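Local coordinates for protein esterase D (Cellvibrio japonicus, PDB 2W87) that binds glucuronic acid through this calcium-containing family 35 carbohydrate-binding module, one part of a longer enzyme that probably cleaves feruloyl esters in plant cell walls, at residues Leu3-Gln8 / Asn122-Ser127; Ala9-Val14 / Val41-Asp46; Ala65-Ser70 / Thr116-Pro121; Tyr81-Pro86 / Ala97-Asp102. One frame throughout, in Å; residues are numbered along the deposited sequence.

How the contacts relate
From the N terminus, strand 2-5 pairs with strand 122-129 in contact 1, closing a loop that encloses the other three contacts. After a short turn the chain enters strand 11-14, which pairs with strand 40-47 of the other sheet in contact 2; the two contacts touch where Leu126 packs on Trp43. Contact 3 opens only after contact 2 has closed. It joins the Ala65-Ser70 segment to the loop that leads into strand 122-129 and, like contact 1, it touches the glucuronic acid. Nested inside contact 3 is contact 4, which packs strand 80-83 of one sheet against strand 95-103 of the other; Gly69 and Val83 probably share a backbone hydrogen bond.

Contact 1. Residues Leu3-Gln8 / Asn122-Ser127; sequences LLQEAQ and NIDSLS. With CA (calcium ion), chain D; GCU (alpha-D-glucopyranuronic acid), chain E.
Leu4 lies alongside Leu126, the two side chains pointing the same way with Leu4 CD1 4.2 Å from Leu126 CD2. They face the interior of the beta-sandwich, where both also touch Trp43 of the other sheet. The backbones form an antiparallel pair: Leu4 N donates to Leu126 O at 2.8 Å and Leu126 N returns a bond to Leu4 O at 3.1 Å, both nearly straight. On the reverse face, Leu3 turns CG away from its backbone N (chi1 179°), which lays CD1 against Ser125 CB at 3.8 Å. Strand 2-5 is an edge strand of its four-stranded sheet, and toward Gln5 and Glu6 the two segments part around a calcium ion. Gln5 supplies one ligand from its side chain. Glu6 grips the ion with both carboxylate oxygens, whereas Asp124 chelates it through its backbone O and through OD1, each 2.4 Å from the metal. The backbone carbonyls of Thr26 and Gly29 complete the site, and Asp124 OD2 turns to a salt bridge with Arg58. The metal thus gathers the carboxylates of Glu6 and Asp124, whose like charges it probably offsets. Two residues before Asp124, at the start of strand 122-129, Asn122 lines the glucuronic acid pocket, so one strand serves both calcium and sugar. Between the two segments a water spans the gap, 2.9 Å from Glu6 OE1 and 3.0 Å from Ile123 O.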
# COMPACT_ATOMS: atom_id res chain seq x y z
N LEU A 3 6.04 8.50 5.65
CA LEU A 3 6.21 7.99 4.30
C LEU A 3 6.94 6.66 4.36
O LEU A 3 8.12 6.59 4.70
CB LEU A 3 6.96 8.99 3.42
CG LEU A 3 7.23 8.56 1.97
CD1 LEU A 3 5.95 8.19 1.25
CD2 LEU A 3 7.99 9.67 1.23
N LEU A 4 6.22 5.60 4.04
CA LEU A 4 6.73 4.24 4.16
C LEU A 4 7.17 3.73 2.80
O LEU A 4 6.39 3.63 1.85
CB LEU A 4 5.69 3.29 4.79
CG LEU A 4 5.16 3.76 6.14
CD1 LEU A 4 4.03 2.86 6.59
CD2 LEU A 4 6.30 3.78 7.18
N GLN A 5 8.46 3.42 2.75
CA GLN A 5 9.13 2.85 1.59
C GLN A 5 9.52 1.39 1.89
O GLN A 5 9.77 1.02 3.03
CB GLN A 5 10.41 3.62 1.26
CG GLN A 5 10.21 5.09 0.91
CD GLN A 5 9.67 5.32 -0.49
OE1 GLN A 5 9.44 4.37 -1.23
NE2 GLN A 5 9.51 6.59 -0.86
N GLU A 6 9.59 0.57 0.83
CA GLU A 6 10.31 -0.68 0.87
C GLU A 6 11.66 -0.51 1.54
O GLU A 6 12.29 0.56 1.44
CB GLU A 6 10.50 -1.21 -0.55
CG GLU A 6 11.39 -0.33 -1.45
CD GLU A 6 10.73 0.98 -1.91
OE1 GLU A 6 9.48 1.01 -1.99
OE2 GLU A 6 11.44 2.00 -2.21
N ALA A 7 12.10 -1.55 2.25
CA ALA A 7 13.43 -1.59 2.82
C ALA A 7 13.61 -0.58 3.94
O ALA A 7 14.75 -0.19 4.23
CB ALA A 7 14.45 -1.35 1.76
N GLN A 8 12.51 -0.15 4.55
CA GLN A 8 12.55 0.78 5.69
C GLN A 8 11.54 0.32 6.77
O GLN A 8 10.63 -0.48 6.49
CB GLN A 8 12.29 2.23 5.23
CG GLN A 8 13.23 2.72 4.10
CD GLN A 8 14.71 2.88 4.52
OE1 GLN A 8 15.02 3.16 5.68
NE2 GLN A 8 15.62 2.74 3.54
N ASN A 122 2.19 -1.95 -9.46
CA ASN A 122 3.44 -1.77 -8.72
C ASN A 122 3.24 -0.65 -7.71
O ASN A 122 2.70 0.40 -8.05
CB ASN A 122 4.57 -1.44 -9.69
CG ASN A 122 4.99 -2.63 -10.55
OD1 ASN A 122 4.76 -3.80 -10.19
ND2 ASN A 122 5.65 -2.34 -11.67
N ILE A 123 3.65 -0.87 -6.46
CA ILE A 123 3.37 0.07 -5.36
C ILE A 123 4.65 0.73 -4.91
O ILE A 123 5.55 0.09 -4.38
CB ILE A 123 2.71 -0.64 -4.15
CG1 ILE A 123 1.47 -1.44 -4.59
CG2 ILE A 123 2.47 0.36 -3.01
CD1 ILE A 123 0.35 -0.64 -5.21
N ASP A 124 4.72 2.04 -5.08
CA ASP A 124 5.95 2.77 -4.74
C ASP A 124 6.09 3.04 -3.26
O ASP A 124 7.17 2.87 -2.68
CB ASP A 124 5.98 4.10 -5.48
CG ASP A 124 7.20 4.92 -5.17
OD1 ASP A 124 8.28 4.34 -4.91
OD2 ASP A 124 7.11 6.16 -5.25
N SER A 125 5.00 3.50 -2.67
CA SER A 125 5.01 3.94 -1.29
C SER A 125 3.61 4.08 -0.71
O SER A 125 2.63 4.20 -1.44
CB SER A 125 5.67 5.29 -1.23
OG SER A 125 4.96 6.28 -1.98
N LEU A 126 3.57 4.15 0.62
CA LEU A 126 2.37 4.46 1.37
C LEU A 126 2.69 5.67 2.24
O LEU A 126 3.65 5.65 3.01
CB LEU A 126 1.95 3.29 2.27
CG LEU A 126 0.75 3.56 3.19
CD1 LEU A 126 -0.52 3.72 2.37
CD2 LEU A 126 0.61 2.48 4.25
N SER A 127 1.90 6.73 2.12
CA SER A 127 2.03 7.92 2.95
C SER A 127 0.83 7.96 3.89
O SER A 127 -0.28 7.67 3.48
CB SER A 127 2.03 9.16 2.06
OG SER A 127 1.78 10.30 2.82
CA CA D . 9.45 3.20 -3.15
C1 GCU E . 5.57 -6.51 -16.17
C2 GCU E . 6.18 -5.30 -15.45
C3 GCU E . 6.13 -5.54 -13.94
C4 GCU E . 4.68 -5.68 -13.54
C5 GCU E . 4.06 -6.83 -14.34
C6 GCU E . 2.58 -7.02 -14.04
O1 GCU E . 6.35 -7.64 -15.79
O2 GCU E . 7.53 -5.15 -15.85
O3 GCU E . 6.74 -4.46 -13.23
O4 GCU E . 4.54 -5.97 -12.12
O5 GCU E . 4.18 -6.58 -15.74
O6A GCU E . 2.26 -7.06 -12.84
O6B GCU E . 1.77 -7.13 -14.99
O HOH W 1 6.90 -0.18 -1.73

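Contact 2. Residues Ala9-Val14 / Val41-Asp46; sequences AGFCRV and VVWAID
Val41 meets Phe11 and Val14 with separate branches: its CG1 lies 3.6 Å from Phe11 CE1, while CG2 runs beside Val14 CG2 at 4.2 Å. The next residue, Val42, has more surface covered by the contact than any other. Its N donates to Arg13 O at 2.8 Å, and its O accepts two bonds from the same face of the carbonyl plane, from Cys12 N at 2.8 Å and from Arg13 N at 3.2 Å. Val42 CG2 sits under one face of the Arg13 guanidinium, 3.3 Å from NH1; a salt bridge from Arg13 NE to Asp15 helps fix that flat group. Trp43 follows on the side of Val41 and offers a ring face to the edge of Phe11. This is an offset edge-to-face pair, with planes 86° apart and the Phe11 centroid 5.4 Å from that of the indole five-membered ring. Ala44 N then bonds to Gly10 O, and Ala44 CB touches Cys12 SG, the sulfur that forms the disulfide with Cys138 near the C-terminal end of this module. With Cys12 and Arg13 both opposite Val42, the antiparallel register slips by one residue: a classic beta bulge, here where strand 11-14 borders one sheet of the beta-sandwich.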
# COMPACT_ATOMS: atom_id res chain seq x y z
N ALA A 9 11.71 0.79 8.00
CA ALA A 9 10.83 0.42 9.09
C ALA A 9 9.40 0.73 8.72
O ALA A 9 9.10 1.81 8.20
CB ALA A 9 11.22 1.14 10.42
N GLY A 10 8.51 -0.22 9.00
CA GLY A 10 7.10 -0.06 8.69
C GLY A 10 6.69 -0.80 7.42
O GLY A 10 5.51 -1.00 7.18
N PHE A 11 7.66 -1.20 6.61
CA PHE A 11 7.35 -2.06 5.44
C PHE A 11 7.51 -3.49 5.90
O PHE A 11 8.58 -3.87 6.39
CB PHE A 11 8.27 -1.76 4.26
CG PHE A 11 7.87 -2.50 3.00
CD1 PHE A 11 7.01 -1.91 2.09
CD2 PHE A 11 8.33 -3.76 2.74
CE1 PHE A 11 6.65 -2.54 0.92
CE2 PHE A 11 7.93 -4.43 1.57
CZ PHE A 11 7.08 -3.82 0.68
N CYS A 12 6.47 -4.29 5.74
CA CYS A 12 6.47 -5.64 6.29
C CYS A 12 6.71 -6.75 5.28
O CYS A 12 7.44 -7.69 5.55
CB CYS A 12 5.18 -5.91 7.07
SG CYS A 12 5.05 -4.88 8.51
N ARG A 13 6.03 -6.70 4.15
CA ARG A 13 6.02 -7.83 3.25
C ARG A 13 5.46 -7.46 1.91
O ARG A 13 4.62 -6.57 1.81
CB ARG A 13 5.15 -8.98 3.81
CG ARG A 13 5.29 -10.27 3.06
CD ARG A 13 4.40 -11.34 3.57
NE ARG A 13 3.12 -11.41 2.88
CZ ARG A 13 1.95 -11.06 3.41
NH1 ARG A 13 1.89 -10.60 4.66
NH2 ARG A 13 0.84 -11.17 2.69
N VAL A 14 5.98 -8.11 0.87
CA VAL A 14 5.32 -8.19 -0.44
C VAL A 14 5.29 -9.66 -0.88
O VAL A 14 6.29 -10.37 -0.77
CB VAL A 14 5.99 -7.32 -1.52
CG1 VAL A 14 7.48 -7.62 -1.65
CG2 VAL A 14 5.26 -7.48 -2.88
N VAL A 41 0.69 -6.34 -0.41
CA VAL A 41 1.76 -5.54 0.15
C VAL A 41 1.30 -5.21 1.54
O VAL A 41 0.11 -4.88 1.75
CB VAL A 41 2.06 -4.24 -0.65
CG1 VAL A 41 3.26 -3.49 -0.04
CG2 VAL A 41 2.32 -4.60 -2.11
N VAL A 42 2.21 -5.31 2.51
CA VAL A 42 1.84 -5.13 3.92
C VAL A 42 2.77 -4.14 4.62
O VAL A 42 4.01 -4.21 4.48
CB VAL A 42 1.84 -6.48 4.71
CG1 VAL A 42 1.34 -6.29 6.14
CG2 VAL A 42 1.02 -7.54 3.99
N TRP A 43 2.15 -3.21 5.35
CA TRP A 43 2.82 -2.22 6.18
C TRP A 43 2.31 -2.31 7.60
O TRP A 43 1.26 -2.88 7.87
CB TRP A 43 2.54 -0.79 5.69
CG TRP A 43 2.87 -0.52 4.26
CD1 TRP A 43 4.04 -0.09 3.78
CD2 TRP A 43 1.99 -0.66 3.14
NE1 TRP A 43 3.97 0.05 2.41
CE2 TRP A 43 2.71 -0.29 2.00
CE3 TRP A 43 0.66 -1.06 3.01
CZ2 TRP A 43 2.15 -0.29 0.73
CZ3 TRP A 43 0.10 -1.05 1.74
CH2 TRP A 43 0.84 -0.69 0.63
N ALA A 44 3.04 -1.66 8.50
CA ALA A 44 2.64 -1.61 9.90
C ALA A 44 2.80 -0.18 10.41
O ALA A 44 3.88 0.41 10.27
CB ALA A 44 3.46 -2.54 10.75
N ILE A 45 1.75 0.34 11.03
CA ILE A 45 1.74 1.72 11.54
C ILE A 45 1.34 1.71 13.00
O ILE A 45 0.35 1.09 13.35
CB ILE A 45 0.69 2.55 10.78
CG1 ILE A 45 0.94 2.51 9.26
CG2 ILE A 45 0.70 3.96 11.27
CD1 ILE A 45 -0.38 2.72 8.46
N ASP A 46 2.11 2.39 13.85
CA ASP A 46 1.75 2.56 15.23
C ASP A 46 1.11 3.94 15.36
O ASP A 46 1.68 4.92 14.90
CB ASP A 46 2.97 2.46 16.15
CG ASP A 46 2.58 2.60 17.62
OD1 ASP A 46 2.30 1.56 18.25
OD2 ASP A 46 2.52 3.76 18.11

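Contact 3. Residues Ala65-Ser70 / Thr116-Pro121; sequences ANRNGS and TAEGLP. With GCU (alpha-D-glucopyranuronic acid), chain E.
Arg67 leaves the backbone with CB against both Gly119 O, at 3.5 Å, and Pro121 CD, at 3.8 Å. From CG onward the chain runs extended to NE (chi2 -172°, chi3 -177°), its CD passing the carbonyl oxygens of Gly119 and Leu120. NE gives its hydrogen to a water at 3.0 Å, which also accepts from Ala65 N. Here Glu118 CB sits over one face of the guanidinium. At the tip the work divides between the two terminal nitrogens. NH1 bonds to Leu120 O at 3.1 Å; that oxygen lies in the guanidinium plane, although the donor stands 45° above the carbonyl plane. Arg67 NH1 also reaches O6A of the glucuronate (GCU), while Arg67 NH2 reaches O6B, and both of these bonds are short and nearly straight. In one of the two modelled conformers of Glu118, OE1 also makes a salt bridge to NH2 through a weak hydrogen bond. The second segment holds its shape as a type I turn from Thr116 to Gly119 with an ST turn, in which Thr116 OG1 accepts from Glu118 N. A water ties this turn to the first segment by joining Asn68 O, Thr116 N and Gly119 O. After the turn, Leu120 N is hydrogen-bonded to OG1 of Thr33, a residue of the second calcium site. Held along its length, with Leu120 O in its plane helping to set its rotation, Arg67 meets both carboxylate oxygens of the sugar at once, a bidentate pairing, probably of opposite charges, consistent with recognition of a uronic acid.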
# COMPACT_ATOMS: atom_id res chain seq x y z
N ALA A 65 -6.20 -2.94 -17.43
CA ALA A 65 -7.39 -2.96 -16.61
C ALA A 65 -7.07 -2.42 -15.21
O ALA A 65 -5.90 -2.41 -14.79
CB ALA A 65 -7.93 -4.39 -16.51
N ASN A 66 -8.09 -1.96 -14.50
CA ASN A 66 -7.95 -1.68 -13.06
C ASN A 66 -7.41 -2.92 -12.38
O ASN A 66 -7.73 -4.05 -12.78
CB ASN A 66 -9.30 -1.37 -12.43
CG ASN A 66 -9.70 0.08 -12.58
OD1 ASN A 66 -9.65 0.65 -13.67
ND2 ASN A 66 -10.16 0.67 -11.48
N ARG A 67 -6.60 -2.70 -11.35
CA ARG A 67 -6.12 -3.75 -10.49
C ARG A 67 -6.47 -3.33 -9.05
O ARG A 67 -5.58 -3.09 -8.21
CB ARG A 67 -4.64 -3.91 -10.68
CG ARG A 67 -4.27 -4.44 -12.01
CD ARG A 67 -2.80 -4.73 -12.03
NE ARG A 67 -2.36 -5.19 -13.34
CZ ARG A 67 -1.17 -5.74 -13.56
NH1 ARG A 67 -0.31 -5.90 -12.57
NH2 ARG A 67 -0.85 -6.15 -14.79
N ASN A 68 -7.77 -3.22 -8.77
CA ASN A 68 -8.23 -2.73 -7.47
C ASN A 68 -7.71 -3.62 -6.36
O ASN A 68 -7.40 -4.80 -6.57
CB ASN A 68 -9.75 -2.67 -7.41
CG ASN A 68 -10.32 -1.61 -8.29
OD1 ASN A 68 -9.60 -0.87 -8.97
ND2 ASN A 68 -11.64 -1.49 -8.27
N GLY A 69 -7.60 -3.01 -5.19
CA GLY A 69 -7.15 -3.70 -4.00
C GLY A 69 -8.17 -3.65 -2.87
O GLY A 69 -9.05 -2.78 -2.79
N SER A 70 -8.07 -4.65 -2.02
CA SER A 70 -8.76 -4.68 -0.75
C SER A 70 -7.74 -4.22 0.28
O SER A 70 -6.62 -4.66 0.26
CB SER A 70 -9.23 -6.09 -0.44
OG SER A 70 -9.56 -6.21 0.91
N THR A 116 -8.06 -8.95 -8.26
CA THR A 116 -8.09 -9.63 -9.55
C THR A 116 -6.86 -10.52 -9.74
O THR A 116 -5.87 -10.39 -9.00
CB THR A 116 -8.13 -8.63 -10.75
OG1 THR A 116 -6.81 -8.13 -11.02
CG2 THR A 116 -9.11 -7.48 -10.52
N ALA A 117 -6.91 -11.39 -10.74
CA ALA A 117 -5.84 -12.36 -11.01
C ALA A 117 -4.56 -11.72 -11.51
O ALA A 117 -3.54 -12.40 -11.59
CB ALA A 117 -6.31 -13.44 -12.00
N GLU A 118 -4.61 -10.43 -11.86
CA GLU A 118 -3.42 -9.72 -12.33
C GLU A 118 -2.53 -9.27 -11.16
O GLU A 118 -1.42 -8.83 -11.38
CB GLU A 118 -3.79 -8.49 -13.15
CG GLU A 118 -4.48 -8.79 -14.46
CD GLU A 118 -4.41 -7.61 -15.41
OE1 GLU A 118 -3.32 -7.36 -15.99
OE2 GLU A 118 -5.46 -6.96 -15.62
N GLY A 119 -3.03 -9.39 -9.94
CA GLY A 119 -2.28 -8.90 -8.80
C GLY A 119 -2.51 -7.40 -8.67
O GLY A 119 -3.46 -6.84 -9.24
N LEU A 120 -1.65 -6.74 -7.90
CA LEU A 120 -1.72 -5.30 -7.75
C LEU A 120 -0.96 -4.56 -8.83
O LEU A 120 -0.18 -5.14 -9.56
CB LEU A 120 -1.16 -4.90 -6.38
CG LEU A 120 -1.99 -5.27 -5.16
CD1 LEU A 120 -1.19 -4.91 -3.86
CD2 LEU A 120 -3.34 -4.56 -5.17
N PRO A 121 -1.17 -3.23 -8.90
CA PRO A 121 -0.19 -2.46 -9.64
C PRO A 121 1.14 -2.52 -8.88
O PRO A 121 1.21 -3.10 -7.78
CB PRO A 121 -0.74 -1.04 -9.57
CG PRO A 121 -2.08 -1.12 -9.03
CD PRO A 121 -2.17 -2.39 -8.25
C1 GCU E . 5.57 -6.51 -16.17
C2 GCU E . 6.18 -5.30 -15.45
C3 GCU E . 6.13 -5.54 -13.94
C4 GCU E . 4.68 -5.68 -13.54
C5 GCU E . 4.06 -6.83 -14.34
C6 GCU E . 2.58 -7.02 -14.04
O1 GCU E . 6.35 -7.64 -15.79
O2 GCU E . 7.53 -5.15 -15.85
O3 GCU E . 6.74 -4.46 -13.23
O4 GCU E . 4.54 -5.97 -12.12
O5 GCU E . 4.18 -6.58 -15.74
O6A GCU E . 2.26 -7.06 -12.84
O6B GCU E . 1.77 -7.13 -14.99
O HOH W 2 -4.05 -4.24 -15.60
O HOH W 3 -7.02 -6.72 -13.43
O HOH W 4 -6.11 -6.65 -8.52

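Contact 4. Residues Tyr81-Pro86 / Ala97-Asp102; sequences YTVSLP and ATIDVD
Tyr81 spreads its ring over Val101 and brings its hydroxyl to the backbone of Asp102, bridging the two sheets of the beta-sandwich. Strands 80-83 and 95-103 belong to different sheets; the local axes run nearly antiparallel but come no closer than 8.1 Å, so side chains fill the gap. Val101 CG1 stands over the centre of the tyrosine face, 3.8 Å from the centroid and only 5° off the normal, a CH-pi contact. Ile99, with CG1 swung anti to the backbone N (chi1 -175°), reaches across to place CD1 3.6 Å from Tyr81 CB and 3.2 Å from Thr82 O, so that it packs on the base of the tyrosine side chain and on the following backbone carbonyl. Nearer the start of strand 95-103, Ala97 turns its methyl inward against Leu85 CD2 at 3.8 Å and against Val83 CG1; Leu85 in turn packs on Leu120 and Pro121. Thus an apolar row continues from Val101 toward the loops near the sugar-binding end. The polar tip of Tyr81 is gripped by three bonds. Its OH accepts a nearly straight bond from Asp102 N at 3.0 Å and another from a water that also donates to Asp102 OD2, and it donates to a second water, 2.9 Å from OH, which passes a hydrogen on to Asp102 O at 2.6 Å.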
# COMPACT_ATOMS: atom_id res chain seq x y z
N TYR A 81 -11.53 -2.08 3.49
CA TYR A 81 -11.71 -0.95 2.60
C TYR A 81 -11.41 -1.37 1.19
O TYR A 81 -10.74 -2.40 0.96
CB TYR A 81 -10.74 0.17 2.97
CG TYR A 81 -10.95 0.76 4.35
CD1 TYR A 81 -11.72 1.90 4.51
CD2 TYR A 81 -10.34 0.22 5.47
CE1 TYR A 81 -11.91 2.45 5.75
CE2 TYR A 81 -10.54 0.75 6.71
CZ TYR A 81 -11.31 1.88 6.84
OH TYR A 81 -11.51 2.43 8.08
N THR A 82 -11.85 -0.56 0.23
CA THR A 82 -11.61 -0.84 -1.17
C THR A 82 -10.74 0.29 -1.73
O THR A 82 -10.99 1.44 -1.40
CB THR A 82 -12.93 -0.93 -1.94
OG1 THR A 82 -13.67 0.29 -1.80
CG2 THR A 82 -13.78 -2.10 -1.40
N VAL A 83 -9.72 -0.04 -2.54
CA VAL A 83 -8.84 0.96 -3.13
C VAL A 83 -8.90 0.79 -4.64
O VAL A 83 -8.61 -0.28 -5.15
CB VAL A 83 -7.38 0.82 -2.65
CG1 VAL A 83 -6.49 1.88 -3.25
CG2 VAL A 83 -7.30 0.89 -1.12
N SER A 84 -9.31 1.84 -5.33
CA SER A 84 -9.42 1.80 -6.79
C SER A 84 -8.08 2.14 -7.40
O SER A 84 -7.50 3.18 -7.06
CB SER A 84 -10.44 2.83 -7.27
OG SER A 84 -11.71 2.57 -6.71
N LEU A 85 -7.62 1.30 -8.32
CA LEU A 85 -6.29 1.41 -8.90
C LEU A 85 -6.37 1.25 -10.43
O LEU A 85 -5.99 0.22 -11.00
CB LEU A 85 -5.39 0.35 -8.26
CG LEU A 85 -5.15 0.53 -6.74
CD1 LEU A 85 -4.43 -0.71 -6.13
CD2 LEU A 85 -4.35 1.78 -6.45
N PRO A 86 -6.83 2.29 -11.11
CA PRO A 86 -6.94 2.28 -12.56
C PRO A 86 -5.60 2.30 -13.27
O PRO A 86 -4.57 2.50 -12.65
CB PRO A 86 -7.76 3.56 -12.87
CG PRO A 86 -7.53 4.44 -11.69
CD PRO A 86 -7.32 3.54 -10.52
N ALA A 97 -3.53 6.94 -5.23
CA ALA A 97 -4.89 6.68 -4.81
C ALA A 97 -4.94 7.07 -3.34
O ALA A 97 -3.99 6.86 -2.60
CB ALA A 97 -5.27 5.22 -4.99
N THR A 98 -6.05 7.65 -2.90
CA THR A 98 -6.15 8.06 -1.51
C THR A 98 -7.41 7.51 -0.90
O THR A 98 -8.47 7.52 -1.54
CB THR A 98 -6.10 9.59 -1.33
OG1 THR A 98 -6.07 9.91 0.07
CG2 THR A 98 -7.32 10.24 -1.98
N ILE A 99 -7.29 7.04 0.34
CA ILE A 99 -8.41 6.54 1.10
C ILE A 99 -8.28 7.01 2.55
O ILE A 99 -7.16 7.05 3.09
CB ILE A 99 -8.50 5.01 1.00
CG1 ILE A 99 -9.75 4.49 1.71
CG2 ILE A 99 -7.26 4.34 1.55
CD1 ILE A 99 -10.28 3.25 1.11
N ASP A 100 -9.39 7.42 3.15
CA ASP A 100 -9.40 7.70 4.57
C ASP A 100 -9.75 6.42 5.33
O ASP A 100 -10.62 5.66 4.94
CB ASP A 100 -10.38 8.81 4.91
CG ASP A 100 -9.83 10.21 4.59
OD1 ASP A 100 -8.70 10.35 4.10
OD2 ASP A 100 -10.54 11.19 4.87
N VAL A 101 -9.04 6.18 6.42
CA VAL A 101 -9.23 4.96 7.18
C VAL A 101 -9.16 5.31 8.64
O VAL A 101 -8.53 6.29 9.01
CB VAL A 101 -8.15 3.90 6.92
CG1 VAL A 101 -8.06 3.57 5.44
CG2 VAL A 101 -6.79 4.34 7.46
N ASP A 102 -9.78 4.48 9.47
CA ASP A 102 -9.74 4.68 10.91
C ASP A 102 -8.73 3.71 11.47
O ASP A 102 -8.94 2.49 11.44
CB ASP A 102 -11.12 4.46 11.51
CG ASP A 102 -11.96 5.73 11.49
OD1 ASP A 102 -11.63 6.67 12.25
OD2 ASP A 102 -12.92 5.80 10.70
O HOH W 5 -10.69 0.89 10.34
O HOH W 6 -13.60 4.24 8.22